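Side-chain contacts in alkaline phosphatase (Thermus thermophilus, PDB 7KWD), which probably hydrolyses phosphate monoesters as a homodimeric, zinc- and magnesium-dependent alkaline phosphatase: residues Leu440-Tyr443 with Phe449-Leu452; Arg39-Phe44 with Arg462-Ala467; Gly323-Ala328 with Gln337-Leu342; Lys107-Gly112 with Glu484-Arg489. One frame throughout, in Å; residues are numbered along the deposited sequence.

Contact 1 (Leu440-Tyr443 with Phe449-Leu452)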
loop_
_atom_site.group_PDB
_atom_site.type_symbol
_atom_site.label_atom_id
_atom_site.label_comp_id
_atom_site.label_asym_id
_atom_site.label_seq_id
_atom_site.Cartn_x
_atom_site.Cartn_y
_atom_site.Cartn_z
ATOM N N LEU A 440 4.020 -2.683 -10.857
ATOM C CA LEU A 440 4.656 -3.174 -12.079
ATOM C C LEU A 440 4.084 -2.389 -13.251
ATOM O O LEU A 440 2.860 -2.350 -13.426
ATOM C CB LEU A 440 4.400 -4.660 -12.293
ATOM C CG LEU A 440 4.710 -5.274 -13.661
ATOM C CD1 LEU A 440 6.206 -5.233 -14.048
ATOM C CD2 LEU A 440 4.263 -6.705 -13.624
ATOM N N LEU A 441 4.966 -1.809 -14.057
ATOM C CA LEU A 441 4.560 -0.893 -15.120
ATOM C C LEU A 441 5.375 -1.139 -16.378
ATOM O O LEU A 441 6.595 -1.287 -16.308
ATOM C CB LEU A 441 4.742 0.562 -14.673
ATOM C CG LEU A 441 4.822 1.719 -15.675
ATOM C CD1 LEU A 441 3.458 2.020 -16.215
ATOM C CD2 LEU A 441 5.358 2.947 -14.959
ATOM N N LEU A 442 4.701 -1.110 -17.524
ATOM C CA LEU A 442 5.316 -1.353 -18.822
ATOM C C LEU A 442 5.238 -0.111 -19.693
ATOM O O LEU A 442 4.161 0.472 -19.874
ATOM C CB LEU A 442 4.635 -2.497 -19.559
ATOM C CG LEU A 442 4.567 -3.819 -18.792
ATOM C CD1 LEU A 442 3.761 -4.858 -19.604
ATOM C CD2 LEU A 442 5.944 -4.309 -18.532
ATOM N N TYR A 443 6.367 0.289 -20.249
ATOM C CA TYR A 443 6.418 1.502 -21.064
ATOM C C TYR A 443 7.047 1.104 -22.387
ATOM O O TYR A 443 8.264 0.873 -22.475
ATOM C CB TYR A 443 7.196 2.623 -20.382
ATOM C CG TYR A 443 7.140 3.914 -21.169
ATOM C CD1 TYR A 443 8.042 4.175 -22.192
ATOM C CD2 TYR A 443 6.159 4.855 -20.920
ATOM C CE1 TYR A 443 7.972 5.342 -22.937
ATOM C CE2 TYR A 443 6.101 6.026 -21.648
ATOM C CZ TYR A 443 7.014 6.267 -22.649
ATOM O OH TYR A 443 6.927 7.449 -23.359
ATOM N N PHE A 449 -3.133 -3.253 -25.314
ATOM C CA PHE A 449 -4.085 -4.288 -24.939
ATOM C C PHE A 449 -3.555 -5.243 -23.872
ATOM O O PHE A 449 -4.218 -6.241 -23.560
ATOM C CB PHE A 449 -4.528 -5.051 -26.186
ATOM C CG PHE A 449 -5.290 -4.190 -27.165
ATOM C CD1 PHE A 449 -6.059 -3.103 -26.710
ATOM C CD2 PHE A 449 -5.232 -4.446 -28.529
ATOM C CE1 PHE A 449 -6.757 -2.292 -27.598
ATOM C CE2 PHE A 449 -5.932 -3.642 -29.432
ATOM C CZ PHE A 449 -6.694 -2.563 -28.964
ATOM N N VAL A 450 -2.414 -4.935 -23.267
ATOM C CA VAL A 450 -1.872 -5.766 -22.198
ATOM C C VAL A 450 -2.576 -5.447 -20.879
ATOM O O VAL A 450 -2.523 -4.315 -20.397
ATOM C CB VAL A 450 -0.353 -5.566 -22.076
ATOM C CG1 VAL A 450 0.175 -6.388 -20.894
ATOM C CG2 VAL A 450 0.317 -5.926 -23.367
ATOM N N ASN A 451 -3.219 -6.457 -20.285
ATOM C CA ASN A 451 -3.921 -6.320 -19.014
ATOM C C ASN A 451 -3.185 -7.145 -17.980
ATOM O O ASN A 451 -3.301 -8.378 -17.990
ATOM C CB ASN A 451 -5.361 -6.821 -19.104
ATOM C CG ASN A 451 -6.316 -5.755 -19.546
ATOM O OD1 ASN A 451 -6.114 -5.135 -20.601
ATOM N ND2 ASN A 451 -7.392 -5.556 -18.777
ATOM N N LEU A 452 -2.436 -6.484 -17.079
ATOM C CA LEU A 452 -1.573 -7.225 -16.156
ATOM C C LEU A 452 -2.364 -7.818 -14.994
ATOM O O LEU A 452 -2.262 -9.015 -14.701
ATOM C CB LEU A 452 -0.485 -6.325 -15.600
ATOM C CG LEU A 452 0.529 -5.925 -16.661
ATOM C CD1 LEU A 452 1.446 -4.865 -16.207
ATOM C CD2 LEU A 452 1.326 -7.135 -17.099
#
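L452 reaches from the loop into the gap between L440 and L442, two leucines that project from the same face of strand 438-443. Its CB lies too far back to touch the strand, but chi1 of -69° sets CG opposite the carbonyl carbon and sends both methyls at the sheet. CD1 does most of the work: it sits 4.0 Å from the backbone O of L440, 4.2 Å from CG of L440 and 4.1 Å from CD1 of L442. The other branch, CD2, rests 4.2 Å from L442 CD1. L440 meets L452 crosswise, near a right angle, whereas L442 slants past it. The same CD1 of L442 also touches V450 CG1 at 4.1 Å, again with the two side chains nearly perpendicular, so one methyl of L442 serves both loop residues. No hydrogen bond links the segments; the fit is purely van der Waals, at relaxed rather than tight distances, among four buried residues. L34 and L447 add to the apolar surroundings of L442, and P32 touches L452. The alternate residue L441 projects from the opposite face of the strand, onto L71 and L74 of helix 70-75. N451, between the two inward-facing loop residues, instead donates from ND2 to V450 O of the second subunit. The contact thus belongs to a connection that folds back over one face of the sheet, between antiparallel strand 438-443 and strand 454-456, in the mixed alpha/beta core of an alkaline phosphatase, with its outer edge at the dimer interface.

Contact 2 (Arg39-Phe44 with Arg462-Ala467); sequences RNLIVF and RLMGEA
M464 lies across the tips of L41 and V43, meeting each side chain at about a right angle. The two strand residues, separated by one position, face the helix, while I42 and F44 project from the other side of the sheet. L41 offers a single methyl: with CG opposite the backbone N (chi1 175°), its CD2 comes to rest on the length of the methionine, 3.8 Å from CB, CG and SD of M464 alike. V43 meets just the far part of that chain, its CG2 standing 3.7 Å from M464 SD. The sulfur is therefore shared between both branched residues. Beyond it the chain bends at chi3 (-69°), which turns CE away from the strand and leaves SD as the part that meets both methyls. A467, one turn further along the helix, faces the strand from a greater distance and packs on L311 of the neighbouring strand 310-325, which L41 also touches. F44, on the reverse face, is covered by A293, V296, L297 and L300 of helix 283-306. A sheet with helices on both faces is the layered alpha/beta/alpha sandwich of the alkaline phosphatase fold, and strand 40-46 here leads directly to the metal ligand D47.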
loop_
_atom_site.group_PDB
_atom_site.type_symbol
_atom_site.label_atom_id
_atom_site.label_comp_id
_atom_site.label_asym_id
_atom_site.label_seq_id
_atom_site.Cartn_x
_atom_site.Cartn_y
_atom_site.Cartn_z
ATOM N N ARG A 39 14.323 -5.474 -29.138
ATOM C CA ARG A 39 15.758 -5.699 -29.176
ATOM C C ARG A 39 16.459 -5.272 -27.894
ATOM O O ARG A 39 17.493 -5.845 -27.547
ATOM C CB ARG A 39 16.419 -4.953 -30.354
ATOM C CG ARG A 39 17.754 -5.630 -30.807
ATOM C CD ARG A 39 18.521 -4.872 -31.924
ATOM N NE ARG A 39 18.533 -3.455 -31.630
ATOM C CZ ARG A 39 19.610 -2.676 -31.600
ATOM N NH1 ARG A 39 20.810 -3.168 -31.890
ATOM N NH2 ARG A 39 19.457 -1.384 -31.278
ATOM N N ASN A 40 15.929 -4.266 -27.201
ATOM C CA ASN A 40 16.561 -3.711 -26.010
ATOM C C ASN A 40 15.568 -3.736 -24.853
ATOM O O ASN A 40 14.360 -3.627 -25.045
ATOM C CB ASN A 40 17.041 -2.278 -26.231
ATOM C CG ASN A 40 17.933 -2.140 -27.440
ATOM O OD1 ASN A 40 18.874 -2.914 -27.635
ATOM N ND2 ASN A 40 17.644 -1.154 -28.265
ATOM N N LEU A 41 16.106 -3.857 -23.642
ATOM C CA LEU A 41 15.303 -3.988 -22.430
ATOM C C LEU A 41 15.951 -3.124 -21.371
ATOM O O LEU A 41 17.140 -3.288 -21.079
ATOM C CB LEU A 41 15.255 -5.440 -21.956
ATOM C CG LEU A 41 14.548 -5.706 -20.633
ATOM C CD1 LEU A 41 13.064 -5.447 -20.775
ATOM C CD2 LEU A 41 14.815 -7.142 -20.213
ATOM N N ILE A 42 15.168 -2.240 -20.779
ATOM C CA ILE A 42 15.586 -1.464 -19.612
ATOM C C ILE A 42 14.684 -1.875 -18.471
ATOM O O ILE A 42 13.452 -1.888 -18.635
ATOM C CB ILE A 42 15.490 0.055 -19.860
ATOM C CG1 ILE A 42 16.258 0.427 -21.128
ATOM C CG2 ILE A 42 16.027 0.799 -18.663
ATOM C CD1 ILE A 42 16.089 1.843 -21.584
ATOM N N VAL A 43 15.277 -2.229 -17.335
ATOM C CA VAL A 43 14.524 -2.579 -16.131
ATOM C C VAL A 43 14.873 -1.558 -15.047
ATOM O O VAL A 43 16.027 -1.479 -14.618
ATOM C CB VAL A 43 14.829 -4.008 -15.651
ATOM C CG1 VAL A 43 13.936 -4.373 -14.460
ATOM C CG2 VAL A 43 14.672 -5.061 -16.786
ATOM N N PHE A 44 13.879 -0.807 -14.593
ATOM C CA PHE A 44 14.051 0.273 -13.618
ATOM C C PHE A 44 13.399 -0.226 -12.332
ATOM O O PHE A 44 12.166 -0.285 -12.230
ATOM C CB PHE A 44 13.435 1.570 -14.140
ATOM C CG PHE A 44 13.762 2.783 -13.312
ATOM C CD1 PHE A 44 14.566 2.733 -12.212
ATOM C CD2 PHE A 44 13.165 4.020 -13.647
ATOM C CE1 PHE A 44 14.818 3.836 -11.431
ATOM C CE2 PHE A 44 13.449 5.163 -12.881
ATOM C CZ PHE A 44 14.279 5.064 -11.771
ATOM N N ARG A 462 9.331 -13.947 -16.989
ATOM C CA ARG A 462 8.677 -14.330 -18.237
ATOM C C ARG A 462 8.519 -13.155 -19.187
ATOM O O ARG A 462 8.704 -13.299 -20.405
ATOM C CB ARG A 462 7.317 -14.959 -17.932
ATOM C CG ARG A 462 7.498 -16.255 -17.187
ATOM C CD ARG A 462 6.222 -17.060 -17.072
ATOM N NE ARG A 462 6.375 -17.956 -15.947
ATOM C CZ ARG A 462 6.018 -17.630 -14.713
ATOM N NH1 ARG A 462 5.457 -16.447 -14.485
ATOM N NH2 ARG A 462 6.221 -18.483 -13.727
ATOM N N LEU A 463 8.183 -11.977 -18.658
ATOM C CA LEU A 463 8.050 -10.811 -19.517
ATOM C C LEU A 463 9.384 -10.432 -20.146
ATOM O O LEU A 463 9.447 -10.074 -21.327
ATOM C CB LEU A 463 7.509 -9.628 -18.725
ATOM C CG LEU A 463 6.135 -9.793 -18.092
ATOM C CD1 LEU A 463 5.888 -8.575 -17.201
ATOM C CD2 LEU A 463 5.110 -9.932 -19.139
ATOM N N MET A 464 10.457 -10.464 -19.364
ATOM C CA MET A 464 11.762 -10.160 -19.939
ATOM C C MET A 464 12.121 -11.164 -21.021
ATOM O O MET A 464 12.662 -10.792 -22.079
ATOM C CB MET A 464 12.834 -10.147 -18.860
ATOM C CG MET A 464 12.614 -9.068 -17.841
ATOM S SD MET A 464 14.075 -8.684 -16.870
ATOM C CE MET A 464 14.290 -10.161 -15.888
ATOM N N GLY A 465 11.840 -12.440 -20.773
ATOM C CA GLY A 465 12.205 -13.462 -21.744
ATOM C C GLY A 465 11.391 -13.355 -23.018
ATOM O O GLY A 465 11.919 -13.531 -24.111
ATOM N N GLU A 466 10.093 -13.095 -22.889
ATOM C CA GLU A 466 9.258 -12.881 -24.057
ATOM C C GLU A 466 9.760 -11.702 -24.855
ATOM O O GLU A 466 9.953 -11.801 -26.066
ATOM C CB GLU A 466 7.800 -12.636 -23.671
ATOM C CG GLU A 466 6.976 -12.168 -24.875
ATOM C CD GLU A 466 5.474 -12.036 -24.587
ATOM O OE1 GLU A 466 5.070 -11.989 -23.389
ATOM O OE2 GLU A 466 4.705 -11.940 -25.578
ATOM N N ALA A 467 9.987 -10.565 -24.178
ATOM C CA ALA A 467 10.376 -9.353 -24.895
ATOM C C ALA A 467 11.570 -9.600 -25.805
ATOM O O ALA A 467 11.620 -9.070 -26.916
ATOM C CB ALA A 467 10.716 -8.215 -23.916
#

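Contact 3 (Gly323-Ala328 with Gln337-Leu342)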
loop_
_atom_site.group_PDB
_atom_site.type_symbol
_atom_site.label_atom_id
_atom_site.label_comp_id
_atom_site.label_asym_id
_atom_site.label_seq_id
_atom_site.Cartn_x
_atom_site.Cartn_y
_atom_site.Cartn_z
ATOM N N GLY A 323 5.667 4.002 5.032
ATOM C CA GLY A 323 5.599 5.359 5.520
ATOM C C GLY A 323 4.421 6.144 4.968
ATOM O O GLY A 323 4.517 6.806 3.926
ATOM N N GLY A 324 3.312 6.114 5.697
ATOM C CA GLY A 324 2.058 6.664 5.205
ATOM C C GLY A 324 1.763 8.046 5.759
ATOM O O GLY A 324 1.866 8.289 6.973
ATOM N N LEU A 325 1.410 8.949 4.848
ATOM C CA LEU A 325 0.790 10.209 5.228
ATOM C C LEU A 325 -0.599 9.905 5.755
ATOM O O LEU A 325 -1.414 9.320 5.039
ATOM C CB LEU A 325 0.717 11.152 4.037
ATOM C CG LEU A 325 0.188 12.545 4.395
ATOM C CD1 LEU A 325 1.247 13.464 5.087
ATOM C CD2 LEU A 325 -0.322 13.198 3.102
ATOM N N TYR A 326 -0.869 10.276 7.008
ATOM C CA TYR A 326 -2.056 9.810 7.702
ATOM C C TYR A 326 -2.948 10.977 8.106
ATOM O O TYR A 326 -2.531 12.132 8.124
ATOM C CB TYR A 326 -1.690 8.965 8.943
ATOM C CG TYR A 326 -0.906 9.711 10.008
ATOM C CD1 TYR A 326 -1.543 10.598 10.871
ATOM C CD2 TYR A 326 0.465 9.493 10.173
ATOM C CE1 TYR A 326 -0.808 11.287 11.855
ATOM C CE2 TYR A 326 1.183 10.163 11.140
ATOM C CZ TYR A 326 0.541 11.068 11.978
ATOM O OH TYR A 326 1.290 11.725 12.933
ATOM N N GLY A 327 -4.191 10.627 8.433
ATOM C CA GLY A 327 -5.209 11.633 8.682
ATOM C C GLY A 327 -4.872 12.435 9.921
ATOM O O GLY A 327 -4.560 11.872 10.972
ATOM N N ALA A 328 -4.943 13.758 9.798
ATOM C CA ALA A 328 -4.545 14.707 10.829
ATOM C C ALA A 328 -5.535 15.865 10.894
ATOM O O ALA A 328 -5.926 16.432 9.867
ATOM C CB ALA A 328 -3.141 15.237 10.544
ATOM N N GLN A 337 -0.600 19.098 5.562
ATOM C CA GLN A 337 0.504 19.834 6.183
ATOM C C GLN A 337 1.780 19.010 6.194
ATOM O O GLN A 337 2.878 19.546 6.008
ATOM C CB GLN A 337 0.131 20.234 7.609
ATOM C CG GLN A 337 -0.936 21.310 7.709
ATOM C CD GLN A 337 -0.545 22.545 6.936
ATOM O OE1 GLN A 337 0.455 23.188 7.243
ATOM N NE2 GLN A 337 -1.310 22.856 5.903
ATOM N N GLY A 338 1.658 17.696 6.393
ATOM C CA GLY A 338 2.845 16.858 6.425
ATOM C C GLY A 338 3.648 16.904 5.144
ATOM O O GLY A 338 4.859 16.692 5.156
ATOM N N VAL A 339 2.979 17.138 4.019
ATOM C CA VAL A 339 3.677 17.291 2.753
ATOM C C VAL A 339 4.459 18.591 2.748
ATOM O O VAL A 339 5.634 18.635 2.369
ATOM C CB VAL A 339 2.662 17.227 1.595
ATOM C CG1 VAL A 339 3.300 17.562 0.267
ATOM C CG2 VAL A 339 1.982 15.801 1.540
ATOM N N ASP A 340 3.804 19.689 3.134
ATOM C CA ASP A 340 4.516 20.956 3.229
ATOM C C ASP A 340 5.724 20.833 4.134
ATOM O O ASP A 340 6.800 21.351 3.824
ATOM C CB ASP A 340 3.602 22.047 3.761
ATOM C CG ASP A 340 2.405 22.290 2.888
ATOM O OD1 ASP A 340 2.496 22.065 1.658
ATOM O OD2 ASP A 340 1.376 22.713 3.449
ATOM N N LEU A 341 5.573 20.126 5.247
ATOM C CA LEU A 341 6.619 20.038 6.266
ATOM C C LEU A 341 7.843 19.251 5.804
ATOM O O LEU A 341 8.852 19.227 6.517
ATOM C CB LEU A 341 6.021 19.398 7.521
ATOM C CG LEU A 341 5.539 20.202 8.724
ATOM C CD1 LEU A 341 5.594 21.677 8.466
ATOM C CD2 LEU A 341 4.168 19.792 9.193
ATOM N N LEU A 342 7.792 18.622 4.630
ATOM C CA LEU A 342 8.980 17.997 4.076
ATOM C C LEU A 342 9.869 18.989 3.364
ATOM O O LEU A 342 11.074 18.732 3.222
ATOM C CB LEU A 342 8.596 16.872 3.105
ATOM C CG LEU A 342 7.832 15.703 3.711
ATOM C CD1 LEU A 342 7.810 14.487 2.770
ATOM C CD2 LEU A 342 8.425 15.262 5.041
#
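L325, the last residue of strand 310-325, pushes both its methyls against the first turn of helix 337-340. CG stands opposite the backbone N (chi1 -175°), and chi2 of 78° then directs CD1 to G338 and CD2 to V339. CD1 lies over the backbone of G338, 4.0 Å from its CA and 4.2 Å from its C; without a side chain there, the leucine can settle directly on the helix main chain. CD2 meets V339 CG2 at 3.8 Å, the two side chains crossing at nearly a right angle. I56 of helix 51-65, I426 and, from the second subunit, Y91 also pack on L325, while Y60 lies on V339, so this spot also belongs to the dimer contact. The flank turned away from the strand is partly exposed and mostly polar. The end of Q337 leads off toward R63, and D340, partly exposed, forms salt bridges through OD2 to R63 NH2 and through OD1 to R64 NE. With no hydrogen bond between the segments, the tight side rests on van der Waals contact and buried apolar surface, while directional, charged bonds to helix 51-65 probably fix how the short helix is rotated.

Contact 4 (Lys107-Gly112 with Glu484-Arg489)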
loop_
_atom_site.group_PDB
_atom_site.type_symbol
_atom_site.label_atom_id
_atom_site.label_comp_id
_atom_site.label_asym_id
_atom_site.label_seq_id
_atom_site.Cartn_x
_atom_site.Cartn_y
_atom_site.Cartn_z
ATOM N N LYS A 107 10.984 -18.824 -7.160
ATOM C CA LYS A 107 11.087 -18.378 -5.779
ATOM C C LYS A 107 12.314 -19.012 -5.163
ATOM O O LYS A 107 12.591 -20.199 -5.388
ATOM C CB LYS A 107 9.860 -18.780 -4.975
ATOM C CG LYS A 107 8.539 -18.373 -5.605
ATOM C CD LYS A 107 8.202 -16.945 -5.225
ATOM C CE LYS A 107 6.738 -16.597 -5.439
ATOM N NZ LYS A 107 6.514 -15.107 -5.346
ATOM N N THR A 108 13.062 -18.214 -4.407
ATOM C CA THR A 108 14.218 -18.684 -3.650
ATOM C C THR A 108 14.043 -18.289 -2.193
ATOM O O THR A 108 13.116 -17.569 -1.813
ATOM C CB THR A 108 15.535 -18.118 -4.199
ATOM O OG1 THR A 108 15.527 -16.685 -4.082
ATOM C CG2 THR A 108 15.670 -18.486 -5.652
ATOM N N VAL A 109 14.908 -18.844 -1.377
ATOM C CA VAL A 109 14.996 -18.485 0.027
ATOM C C VAL A 109 15.727 -17.156 0.132
ATOM O O VAL A 109 16.665 -16.888 -0.634
ATOM C CB VAL A 109 15.718 -19.600 0.786
ATOM C CG1 VAL A 109 16.140 -19.093 2.131
ATOM C CG2 VAL A 109 14.795 -20.843 0.868
ATOM N N ASN A 110 15.297 -16.313 1.076
ATOM C CA ASN A 110 15.942 -15.017 1.274
ATOM C C ASN A 110 17.429 -15.214 1.516
ATOM O O ASN A 110 17.819 -16.030 2.363
ATOM C CB ASN A 110 15.316 -14.277 2.472
ATOM C CG ASN A 110 13.841 -13.887 2.235
ATOM O OD1 ASN A 110 13.323 -14.012 1.120
ATOM N ND2 ASN A 110 13.166 -13.411 3.298
ATOM N N GLY A 111 18.268 -14.495 0.765
ATOM C CA GLY A 111 19.686 -14.515 1.097
ATOM C C GLY A 111 20.718 -14.769 0.018
ATOM O O GLY A 111 21.739 -14.073 -0.041
ATOM N N GLY A 112 20.507 -15.777 -0.808
ATOM C CA GLY A 112 21.421 -16.042 -1.895
ATOM C C GLY A 112 21.059 -15.326 -3.201
ATOM O O GLY A 112 19.917 -14.926 -3.432
ATOM N N GLU A 484 12.797 -27.594 5.162
ATOM C CA GLU A 484 13.638 -28.675 5.674
ATOM C C GLU A 484 15.101 -28.259 5.665
ATOM O O GLU A 484 15.812 -28.450 6.655
ATOM C CB GLU A 484 13.433 -29.938 4.836
ATOM C CG GLU A 484 13.695 -31.299 5.558
ATOM C CD GLU A 484 13.212 -31.349 7.027
ATOM O OE1 GLU A 484 11.997 -31.232 7.296
ATOM O OE2 GLU A 484 14.064 -31.510 7.930
ATOM N N ILE A 485 15.569 -27.688 4.551
ATOM C CA ILE A 485 16.951 -27.212 4.466
ATOM C C ILE A 485 17.218 -26.182 5.537
ATOM O O ILE A 485 18.280 -26.178 6.169
ATOM C CB ILE A 485 17.235 -26.655 3.059
ATOM C CG1 ILE A 485 17.177 -27.784 2.032
ATOM C CG2 ILE A 485 18.578 -25.963 3.005
ATOM C CD1 ILE A 485 17.043 -27.293 0.597
ATOM N N LEU A 486 16.269 -25.274 5.746
ATOM C CA LEU A 486 16.484 -24.195 6.694
ATOM C C LEU A 486 16.510 -24.727 8.117
ATOM O O LEU A 486 17.171 -24.142 8.986
ATOM C CB LEU A 486 15.394 -23.133 6.546
ATOM C CG LEU A 486 15.432 -22.259 5.289
ATOM C CD1 LEU A 486 14.226 -21.326 5.252
ATOM C CD2 LEU A 486 16.745 -21.477 5.207
ATOM N N LYS A 487 15.770 -25.811 8.367
ATOM C CA LYS A 487 15.758 -26.421 9.690
ATOM C C LYS A 487 17.144 -26.937 10.046
ATOM O O LYS A 487 17.605 -26.786 11.183
ATOM C CB LYS A 487 14.747 -27.561 9.723
ATOM C CG LYS A 487 13.624 -27.391 10.703
ATOM C CD LYS A 487 12.918 -28.721 10.916
ATOM C CE LYS A 487 11.463 -28.683 10.456
ATOM N NZ LYS A 487 10.677 -29.861 10.955
ATOM N N ALA A 488 17.837 -27.506 9.054
ATOM C CA ALA A 488 19.125 -28.157 9.223
ATOM C C ALA A 488 20.299 -27.189 9.265
ATOM O O ALA A 488 21.425 -27.629 9.511
ATOM C CB ALA A 488 19.323 -29.174 8.087
ATOM N N ARG A 489 20.072 -25.895 9.047
ATOM C CA ARG A 489 21.163 -24.915 8.980
ATOM C C ARG A 489 21.751 -24.665 10.371
ATOM O O ARG A 489 21.080 -24.111 11.239
ATOM C CB ARG A 489 20.671 -23.591 8.358
ATOM C CG ARG A 489 20.784 -23.527 6.819
ATOM C CD ARG A 489 20.372 -22.157 6.219
ATOM N NE ARG A 489 20.502 -22.136 4.750
ATOM C CZ ARG A 489 20.243 -21.089 3.946
ATOM N NH1 ARG A 489 19.818 -19.909 4.433
ATOM N NH2 ARG A 489 20.415 -21.232 2.626
HETATM O O HOH W 1 19.733 -17.746 2.373
#
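The C-terminal helix 479-487 is tied here to the loop that follows helix 95-104, through V109 on the loop and L486 and R489 at the helix end. Helix 95-104 begins at S95, a zinc ligand and the predicted phosphoserine nucleophile, although the contact itself lies away from the metal sites. V109 and L486 approach tip to tip, with V109 CG1 3.9 Å from L486 CD2. L486 gets there because CG stands opposite its carbonyl carbon (chi1 -71°), aiming the branch off the helix. The same CD2 lies 3.3 Å above the plane of the R489 guanidinium, displaced toward its rim, so one methyl bridges valine and arginine. R489, the last modelled residue, is extended from CB to the guanidinium, and its NH1 comes within 4.4 Å of V109 CG1, at an oblique approach. L333 of the second subunit packs on V109, N110 and L486, closing the apolar part at the dimer interface. R330 of that subunit brings its NH2 close to R489 NH1, a like-charge proximity that a weak bond from R489 NH2 to A117 O and a bound water may ease. This water lies in the guanidinium plane, at its edge: it accepts from R489 NH1 at 3.0 Å and donates to N110 O at 2.6 Å.

Overall arrangement
Contacts 1 and 2 are the closest pair, their centres about 12 Å apart; centre to centre, contact 3 lies about 30 Å from contact 1, and contact 4 at least 28 Å from every other. Strand 310-325 connects the first three: it pairs parallel with strand 40-46 of contact 2 and antiparallel with strand 438-443 of contact 1, and its far end supplies contact 3. Along the chain, contacts 3 and then 1 fall between the two halves of contact 2, whereas contacts 2 and 4 interlock, each joining an early segment to a C-terminal helix. Contacts 1, 3 and 4 all touch the second subunit, linking packing within the chain to dimerisation.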